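Local coordinates for protein profilin-2 (Acanthamoeba castellanii, PDB 1F2K) that binds monomeric actin and so affects the structure of the cytoskeleton, preventing actin polymerization at high concentration and enhancing it at low, and also binds PIP2, at residues Arg75-Lys80 with Val86-Thr91; Asn58-Glu61 with Arg66-Thr69; Ala94-Val99 with Glu114-Tyr119. All blocks are in the same frame, centred on the assembly; numbering follows the deposited sequence.

Contact 1: residues Arg75-Lys80 with Val86-Thr91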
loop_
_atom_site.group_PDB
_atom_site.type_symbol
_atom_site.label_atom_id
_atom_site.label_comp_id
_atom_site.label_asym_id
_atom_site.label_seq_id
_atom_site.Cartn_x
_atom_site.Cartn_y
_atom_site.Cartn_z
ATOM N N ARG A 75 -4.834 7.296 -8.145
ATOM C CA ARG A 75 -4.838 7.400 -6.691
ATOM C C ARG A 75 -4.631 6.045 -6.027
ATOM O O ARG A 75 -3.916 5.946 -5.026
ATOM C CB ARG A 75 -6.143 8.018 -6.181
ATOM C CG ARG A 75 -6.350 7.813 -4.711
ATOM C CD ARG A 75 -7.468 8.682 -4.131
ATOM N NE ARG A 75 -7.924 8.118 -2.868
ATOM C CZ ARG A 75 -8.256 8.834 -1.817
ATOM N NH1 ARG A 75 -8.181 10.167 -1.843
ATOM N NH2 ARG A 75 -8.691 8.215 -0.736
ATOM N N SER A 76 -5.231 4.998 -6.606
ATOM C CA SER A 76 -5.145 3.668 -6.008
ATOM C C SER A 76 -4.605 2.525 -6.859
ATOM O O SER A 76 -4.789 2.462 -8.076
ATOM C CB SER A 76 -6.529 3.292 -5.480
ATOM O OG SER A 76 -7.145 4.386 -4.779
ATOM N N VAL A 77 -3.899 1.616 -6.213
ATOM C CA VAL A 77 -3.404 0.453 -6.913
ATOM C C VAL A 77 -3.567 -0.693 -5.910
ATOM O O VAL A 77 -3.049 -0.654 -4.790
ATOM C CB VAL A 77 -1.957 0.590 -7.346
ATOM C CG1 VAL A 77 -1.476 -0.733 -7.840
ATOM C CG2 VAL A 77 -1.810 1.603 -8.480
ATOM N N TYR A 78 -4.353 -1.681 -6.316
ATOM C CA TYR A 78 -4.668 -2.834 -5.502
ATOM C C TYR A 78 -4.224 -4.076 -6.222
ATOM O O TYR A 78 -4.445 -4.212 -7.424
ATOM C CB TYR A 78 -6.172 -2.974 -5.315
ATOM C CG TYR A 78 -6.924 -1.942 -4.522
ATOM C CD1 TYR A 78 -6.324 -0.785 -4.015
ATOM C CD2 TYR A 78 -8.271 -2.092 -4.334
ATOM C CE1 TYR A 78 -7.098 0.207 -3.329
ATOM C CE2 TYR A 78 -9.034 -1.132 -3.670
ATOM C CZ TYR A 78 -8.461 0.015 -3.168
ATOM O OH TYR A 78 -9.300 0.948 -2.547
ATOM N N GLY A 79 -3.649 -4.992 -5.458
ATOM C CA GLY A 79 -3.207 -6.271 -5.976
ATOM C C GLY A 79 -3.922 -7.376 -5.208
ATOM O O GLY A 79 -4.471 -7.139 -4.128
ATOM N N LYS A 80 -3.979 -8.581 -5.776
ATOM C CA LYS A 80 -4.596 -9.704 -5.065
ATOM C C LYS A 80 -3.804 -10.967 -5.361
ATOM O O LYS A 80 -3.112 -11.052 -6.392
ATOM C CB LYS A 80 -6.083 -9.882 -5.422
ATOM C CG LYS A 80 -6.396 -10.688 -6.657
ATOM C CD LYS A 80 -7.755 -11.420 -6.567
ATOM C CE LYS A 80 -8.951 -10.460 -6.397
ATOM N NZ LYS A 80 -10.318 -11.083 -6.600
ATOM N N VAL A 86 -3.059 -6.696 -1.355
ATOM C CA VAL A 86 -2.463 -5.486 -0.835
ATOM C C VAL A 86 -3.223 -4.285 -1.344
ATOM O O VAL A 86 -3.571 -4.219 -2.539
ATOM C CB VAL A 86 -1.003 -5.365 -1.300
ATOM C CG1 VAL A 86 -0.944 -5.377 -2.800
ATOM C CG2 VAL A 86 -0.389 -4.079 -0.777
ATOM N N ILE A 87 -3.506 -3.342 -0.442
ATOM C CA ILE A 87 -4.198 -2.101 -0.832
ATOM C C ILE A 87 -3.163 -0.974 -0.820
ATOM O O ILE A 87 -2.538 -0.747 0.224
ATOM C CB ILE A 87 -5.288 -1.724 0.182
ATOM C CG1 ILE A 87 -6.260 -2.884 0.382
ATOM C CG2 ILE A 87 -6.026 -0.531 -0.286
ATOM C CD1 ILE A 87 -7.121 -3.215 -0.810
ATOM N N THR A 88 -2.918 -0.295 -1.944
ATOM C CA THR A 88 -1.956 0.822 -1.866
ATOM C C THR A 88 -2.685 2.024 -2.352
ATOM O O THR A 88 -3.508 1.909 -3.230
ATOM C CB THR A 88 -0.670 0.629 -2.681
ATOM O OG1 THR A 88 -0.956 0.733 -4.073
ATOM C CG2 THR A 88 -0.056 -0.719 -2.353
ATOM N N VAL A 89 -2.407 3.160 -1.721
ATOM C CA VAL A 89 -3.037 4.440 -2.037
ATOM C C VAL A 89 -1.985 5.522 -2.022
ATOM O O VAL A 89 -1.060 5.474 -1.180
ATOM C CB VAL A 89 -4.096 4.819 -1.002
ATOM C CG1 VAL A 89 -4.878 6.072 -1.471
ATOM C CG2 VAL A 89 -5.013 3.665 -0.778
ATOM N N LYS A 90 -2.139 6.479 -2.946
ATOM C CA LYS A 90 -1.212 7.594 -3.120
ATOM C C LYS A 90 -1.650 8.939 -2.571
ATOM O O LYS A 90 -2.724 9.462 -2.947
ATOM C CB LYS A 90 -0.900 7.783 -4.598
ATOM C CG LYS A 90 -0.022 9.003 -4.915
ATOM C CD LYS A 90 0.327 8.961 -6.402
ATOM C CE LYS A 90 1.116 10.168 -6.909
ATOM N NZ LYS A 90 1.603 9.955 -8.311
ATOM N N THR A 91 -0.828 9.509 -1.685
ATOM C CA THR A 91 -1.147 10.840 -1.134
ATOM C C THR A 91 -0.225 11.858 -1.821
ATOM O O THR A 91 0.527 11.512 -2.736
ATOM C CB THR A 91 -0.904 10.898 0.346
ATOM O OG1 THR A 91 0.498 10.803 0.608
ATOM C CG2 THR A 91 -1.595 9.730 1.018
#

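Contact 2: residues Asn58-Glu61 with Arg66-Thr69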
loop_
_atom_site.group_PDB
_atom_site.type_symbol
_atom_site.label_atom_id
_atom_site.label_comp_id
_atom_site.label_asym_id
_atom_site.label_seq_id
_atom_site.Cartn_x
_atom_site.Cartn_y
_atom_site.Cartn_z
ATOM N N ASN A 58 2.428 -7.284 -15.962
ATOM C CA ASN A 58 3.102 -8.247 -15.083
ATOM C C ASN A 58 2.739 -8.143 -13.605
ATOM O O ASN A 58 3.317 -8.874 -12.791
ATOM C CB ASN A 58 4.625 -8.097 -15.209
ATOM C CG ASN A 58 5.091 -8.026 -16.662
ATOM O OD1 ASN A 58 4.868 -8.955 -17.439
ATOM N ND2 ASN A 58 5.741 -6.918 -17.033
ATOM N N GLY A 59 1.787 -7.261 -13.258
ATOM C CA GLY A 59 1.438 -7.061 -11.856
ATOM C C GLY A 59 2.572 -6.311 -11.133
ATOM O O GLY A 59 3.222 -5.456 -11.753
ATOM N N PHE A 60 2.824 -6.617 -9.847
ATOM C CA PHE A 60 3.897 -5.942 -9.082
ATOM C C PHE A 60 4.333 -6.696 -7.831
ATOM O O PHE A 60 3.541 -7.433 -7.266
ATOM C CB PHE A 60 3.466 -4.520 -8.699
ATOM C CG PHE A 60 2.183 -4.448 -7.889
ATOM C CD1 PHE A 60 0.962 -4.197 -8.509
ATOM C CD2 PHE A 60 2.197 -4.640 -6.498
ATOM C CE1 PHE A 60 -0.231 -4.139 -7.759
ATOM C CE2 PHE A 60 1.008 -4.586 -5.740
ATOM C CZ PHE A 60 -0.204 -4.335 -6.372
ATOM N N GLU A 61 5.589 -6.523 -7.409
ATOM C CA GLU A 61 6.105 -7.210 -6.214
ATOM C C GLU A 61 6.194 -6.347 -4.957
ATOM O O GLU A 61 6.473 -5.157 -5.028
ATOM C CB GLU A 61 7.509 -7.777 -6.457
ATOM C CG GLU A 61 7.586 -8.984 -7.415
ATOM C CD GLU A 61 8.859 -9.836 -7.228
ATOM O OE1 GLU A 61 9.075 -10.348 -6.082
ATOM O OE2 GLU A 61 9.619 -9.993 -8.227
ATOM N N ARG A 66 4.345 -11.730 -4.929
ATOM C CA ARG A 66 4.024 -11.138 -6.233
ATOM C C ARG A 66 2.514 -10.927 -6.244
ATOM O O ARG A 66 1.749 -11.730 -5.653
ATOM C CB ARG A 66 4.384 -12.098 -7.378
ATOM C CG ARG A 66 4.037 -11.565 -8.786
ATOM C CD ARG A 66 5.026 -10.498 -9.233
ATOM N NE ARG A 66 5.107 -10.325 -10.689
ATOM C CZ ARG A 66 5.992 -9.523 -11.293
ATOM N NH1 ARG A 66 6.868 -8.835 -10.577
ATOM N NH2 ARG A 66 5.981 -9.359 -12.609
ATOM N N TYR A 67 2.071 -9.878 -6.938
ATOM C CA TYR A 67 0.646 -9.573 -6.971
ATOM C C TYR A 67 0.100 -9.307 -8.373
ATOM O O TYR A 67 0.831 -8.995 -9.309
ATOM C CB TYR A 67 0.358 -8.362 -6.058
ATOM C CG TYR A 67 0.542 -8.620 -4.545
ATOM C CD1 TYR A 67 -0.472 -9.168 -3.766
ATOM C CD2 TYR A 67 1.739 -8.280 -3.902
ATOM C CE1 TYR A 67 -0.296 -9.351 -2.373
ATOM C CE2 TYR A 67 1.927 -8.473 -2.556
ATOM C CZ TYR A 67 0.901 -8.999 -1.787
ATOM O OH TYR A 67 1.081 -9.121 -0.427
ATOM N N VAL A 68 -1.209 -9.448 -8.492
ATOM C CA VAL A 68 -1.901 -9.219 -9.740
ATOM C C VAL A 68 -2.783 -7.985 -9.581
ATOM O O VAL A 68 -3.582 -7.851 -8.634
ATOM C CB VAL A 68 -2.732 -10.487 -10.119
ATOM C CG1 VAL A 68 -3.702 -10.201 -11.295
ATOM C CG2 VAL A 68 -1.746 -11.623 -10.470
ATOM N N THR A 69 -2.624 -7.081 -10.531
ATOM C CA THR A 69 -3.351 -5.830 -10.532
ATOM C C THR A 69 -4.864 -5.942 -10.720
ATOM O O THR A 69 -5.334 -6.336 -11.792
ATOM C CB THR A 69 -2.764 -4.948 -11.610
ATOM O OG1 THR A 69 -1.341 -5.050 -11.548
ATOM C CG2 THR A 69 -3.189 -3.482 -11.440
#

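Contact 3: residues Ala94-Val99 with Glu114-Tyr119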
loop_
_atom_site.group_PDB
_atom_site.type_symbol
_atom_site.label_atom_id
_atom_site.label_comp_id
_atom_site.label_asym_id
_atom_site.label_seq_id
_atom_site.Cartn_x
_atom_site.Cartn_y
_atom_site.Cartn_z
ATOM N N ALA A 94 3.374 10.749 -0.026
ATOM C CA ALA A 94 3.743 9.350 0.114
ATOM C C ALA A 94 2.782 8.409 -0.576
ATOM O O ALA A 94 1.912 8.810 -1.341
ATOM C CB ALA A 94 3.812 8.988 1.592
ATOM N N ILE A 95 2.938 7.130 -0.260
ATOM C CA ILE A 95 2.065 6.081 -0.776
ATOM C C ILE A 95 1.872 5.148 0.373
ATOM O O ILE A 95 2.862 4.722 1.015
ATOM C CB ILE A 95 2.721 5.325 -1.978
ATOM C CG1 ILE A 95 2.874 6.297 -3.151
ATOM C CG2 ILE A 95 1.848 4.195 -2.429
ATOM C CD1 ILE A 95 3.912 5.955 -4.048
ATOM N N LEU A 96 0.616 4.834 0.664
ATOM C CA LEU A 96 0.344 3.933 1.789
ATOM C C LEU A 96 0.241 2.510 1.283
ATOM O O LEU A 96 -0.257 2.255 0.174
ATOM C CB LEU A 96 -0.949 4.336 2.483
ATOM C CG LEU A 96 -1.053 5.862 2.586
ATOM C CD1 LEU A 96 -2.415 6.253 3.178
ATOM C CD2 LEU A 96 0.124 6.396 3.412
ATOM N N ILE A 97 0.703 1.566 2.089
ATOM C CA ILE A 97 0.667 0.179 1.666
ATOM C C ILE A 97 0.162 -0.705 2.755
ATOM O O ILE A 97 0.796 -0.765 3.785
ATOM C CB ILE A 97 2.065 -0.331 1.316
ATOM C CG1 ILE A 97 2.642 0.414 0.137
ATOM C CG2 ILE A 97 2.029 -1.750 0.918
ATOM C CD1 ILE A 97 4.089 0.001 0.007
ATOM N N GLY A 98 -0.946 -1.410 2.517
ATOM C CA GLY A 98 -1.475 -2.325 3.515
ATOM C C GLY A 98 -1.845 -3.702 2.959
ATOM O O GLY A 98 -2.678 -3.820 2.036
ATOM N N VAL A 99 -1.262 -4.750 3.533
ATOM C CA VAL A 99 -1.521 -6.116 3.097
ATOM C C VAL A 99 -2.476 -6.772 4.083
ATOM O O VAL A 99 -2.475 -6.466 5.271
ATOM C CB VAL A 99 -0.199 -6.992 2.971
ATOM C CG1 VAL A 99 0.963 -6.148 2.427
ATOM C CG2 VAL A 99 0.168 -7.602 4.273
ATOM N N GLU A 114 -7.660 3.673 2.480
ATOM C CA GLU A 114 -8.147 4.853 1.793
ATOM C C GLU A 114 -8.587 5.910 2.801
ATOM O O GLU A 114 -8.562 7.078 2.499
ATOM C CB GLU A 114 -9.328 4.489 0.920
ATOM C CG GLU A 114 -8.995 3.473 -0.130
ATOM C CD GLU A 114 -8.518 4.137 -1.408
ATOM O OE1 GLU A 114 -8.593 5.374 -1.491
ATOM O OE2 GLU A 114 -8.098 3.442 -2.327
ATOM N N LYS A 115 -9.022 5.494 3.977
ATOM C CA LYS A 115 -9.464 6.424 5.025
ATOM C C LYS A 115 -8.225 7.149 5.574
ATOM O O LYS A 115 -8.284 8.348 5.880
ATOM C CB LYS A 115 -10.173 5.656 6.170
ATOM C CG LYS A 115 -10.847 6.534 7.246
ATOM C CD LYS A 115 -11.283 5.671 8.479
ATOM C CE LYS A 115 -12.147 6.472 9.483
ATOM N NZ LYS A 115 -13.610 6.674 9.106
ATOM N N LEU A 116 -7.112 6.421 5.695
ATOM C CA LEU A 116 -5.859 7.021 6.186
ATOM C C LEU A 116 -5.285 8.014 5.177
ATOM O O LEU A 116 -4.706 9.047 5.546
ATOM C CB LEU A 116 -4.793 5.953 6.485
ATOM C CG LEU A 116 -3.472 6.672 6.859
ATOM C CD1 LEU A 116 -3.754 7.613 8.056
ATOM C CD2 LEU A 116 -2.336 5.701 7.174
ATOM N N ALA A 117 -5.457 7.683 3.902
ATOM C CA ALA A 117 -4.959 8.511 2.823
ATOM C C ALA A 117 -5.727 9.829 2.802
ATOM O O ALA A 117 -5.141 10.889 2.642
ATOM C CB ALA A 117 -5.091 7.769 1.498
ATOM N N ASP A 118 -7.032 9.774 2.989
ATOM C CA ASP A 118 -7.798 11.013 2.972
ATOM C C ASP A 118 -7.333 11.916 4.101
ATOM O O ASP A 118 -7.282 13.149 3.976
ATOM C CB ASP A 118 -9.312 10.754 3.127
ATOM C CG ASP A 118 -9.961 10.098 1.873
ATOM O OD1 ASP A 118 -9.367 10.127 0.762
ATOM O OD2 ASP A 118 -11.086 9.556 2.001
ATOM N N TYR A 119 -7.017 11.294 5.232
ATOM C CA TYR A 119 -6.576 12.072 6.366
ATOM C C TYR A 119 -5.262 12.785 6.043
ATOM O O TYR A 119 -5.170 14.014 6.146
ATOM C CB TYR A 119 -6.389 11.178 7.570
ATOM C CG TYR A 119 -5.790 11.922 8.727
ATOM C CD1 TYR A 119 -6.542 12.876 9.458
ATOM C CD2 TYR A 119 -4.460 11.716 9.087
ATOM C CE1 TYR A 119 -5.954 13.609 10.533
ATOM C CE2 TYR A 119 -3.865 12.452 10.148
ATOM C CZ TYR A 119 -4.614 13.394 10.858
ATOM O OH TYR A 119 -3.979 14.134 11.835
#

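Contact 1: residues Arg75-Lys80 with Val86-Thr91
Ile87 lies across the ring of Tyr78. Its CD1 stands over the centre of one face, 3.8 Å from the ring centroid and 8° off the ring normal, a CH-pi contact. Its other branch reaches the ring too: CG2 comes to 3.3 Å from Tyr78 CE1. Thr88 O sits near the ring plane, at its edge. The ring's far end is fixed by Glu114 of the C-terminal helix: Glu114 OE2 is hydrogen-bonded to both Tyr78 OH and Ser76 OG.

Val77 and Thr88 lie side by side on the reverse face of the sheet, where helix 39-50 packs. Thr88 OG1 sits between its own backbone N and carbonyl carbon (chi1 71°). From there it donates to Val77 O at 2.6 Å. The same oxygen takes Thr88 N at 2.9 Å, so one residue grips it twice.

Strands 76-81 and 84-90 form an antiparallel beta hairpin in the middle of the profilin sheet. Gly79 and Val86 are a hydrogen-bonded pair, joined in both directions. Val77 N also bonds to Thr88 O.

Arg75 and Val89 run alongside each other, pointing the same way. The arginine chain is extended, and its NE passes 3.9 Å from Val89 CG1. Its guanidinium forms salt bridges with Asp118 and Glu114. Arg75 O accepts Lys90 N at 2.8 Å.

Contact 2: residues Asn58-Glu61 with Arg66-Thr69
Phe60 and Tyr67 face each other as an antiparallel hydrogen-bonded pair, with Phe60 N to Tyr67 O at 3.1 Å and Tyr67 N to Phe60 O at 2.9 Å. The two segments belong to the beta hairpin of strands 60-62 and 65-72, which forms one edge of the profilin sheet within this chain. Gly59 is the first residue to leave helical geometry after helix 53-58. Its positive phi turns the chain into the strand. Its CA comes close to Tyr67 O in a CA-H...O contact.

The Phe60 and Tyr67 side chains cross at a slant on one face of the hairpin. Phe60 CG lies between its own backbone N and carbonyl carbon (chi1 57°), and the ring extends toward the partner strand. Tyr67 CB then sits over one face of the Phe60 ring, offset toward its rim, with CB 3.8 Å from Phe60 CE2. The two rings are near parallel but slid apart. Their centroids are 6.0 Å apart, so they barely overlap. Both side chains also touch Val86 of strand 84-90, which continues the apolar layer inward.

On the reverse face Arg66 bends at chi2 (75°) and lies across Glu61. Glu61 CG meets the edge of the guanidinium, near its plane, at 3.2 Å from Arg66 NH1. The salt bridge from Glu61 OE2 to Arg66 NH1 is long, and the carboxylate and guanidinium planes are 72° apart. The guanidinium also lies by the end of helix 53-58, with Arg66 NH2 2.7 Å from Asn58 O.

Back beside the Phe60 ring, Thr69 crosses Phe60 at about a right angle. Its hydroxyl is hydrogen-bonded to Ile55 O in helix 53-58, and Thr69 OG1 lies 3.4 Å from Gly59 CA.

Contact 3: residues Ala94-Val99 with Glu114-Tyr119
Leu96 reaches from the sheet to the C-terminal helix, where it meets Leu116 and Ala117. All three residues are buried, and the contact between the segments is apolar. One methyl, Leu96 CD1, does the touching. It lies 3.5 Å from Ala117 CB and 3.9 Å from Leu116 CG. It also presses on the helix backbone, with Leu96 CD1 only 3.4 Å from Ala117 CA, tighter than usual carbon packing. Leu96 CG stands anti to its carbonyl carbon (chi1 -40°), and the chain beyond is extended (chi2 175°). This carries CD1 straight out to the helix. Leu116 CD2 also comes to 4.0 Å from Leu96 CD1.

The backbone bonds of the helix segment run along the helix itself, such as Asp118 N to Glu114 O. Glu114 and Asp118 turn away from the strand. Lys115, a site of actin binding, points away from it as well.

The contact is one piece of the packing of the C-terminal helix on the profilin sheet. Helix 106-121 lies over the face that carries Leu96, Val89 and Ile21. Ala117 touches Val89 and Thr91 as well as Leu96. Strand 94-100 is paired with strand 84-90 at one edge and strand 18-23 at the other. Ile95 and Ile97 project from its reverse face onto helix 39-50.

Overall arrangement
After the N-terminal helix, the first two strands and helices 39-50 and 53-58, contact 2 closes a short hairpin loop at one edge of the sheet. Strand 65-72 then leads into contact 1, which closes the next hairpin nearer the middle. Strand 94-100 follows, and contact 3 closes a longer loop as helix 106-121 returns to it. The three are in series; none nests or crosses. Contacts 1 and 2 meet where Lys80 pairs with Val68 and where Phe60 packs on Val77, Gly79 and Val86. Contacts 1 and 3 meet along the pairing of strands 84-90 and 94-100, and Arg75 ties the hairpin's start to the C-terminal helix.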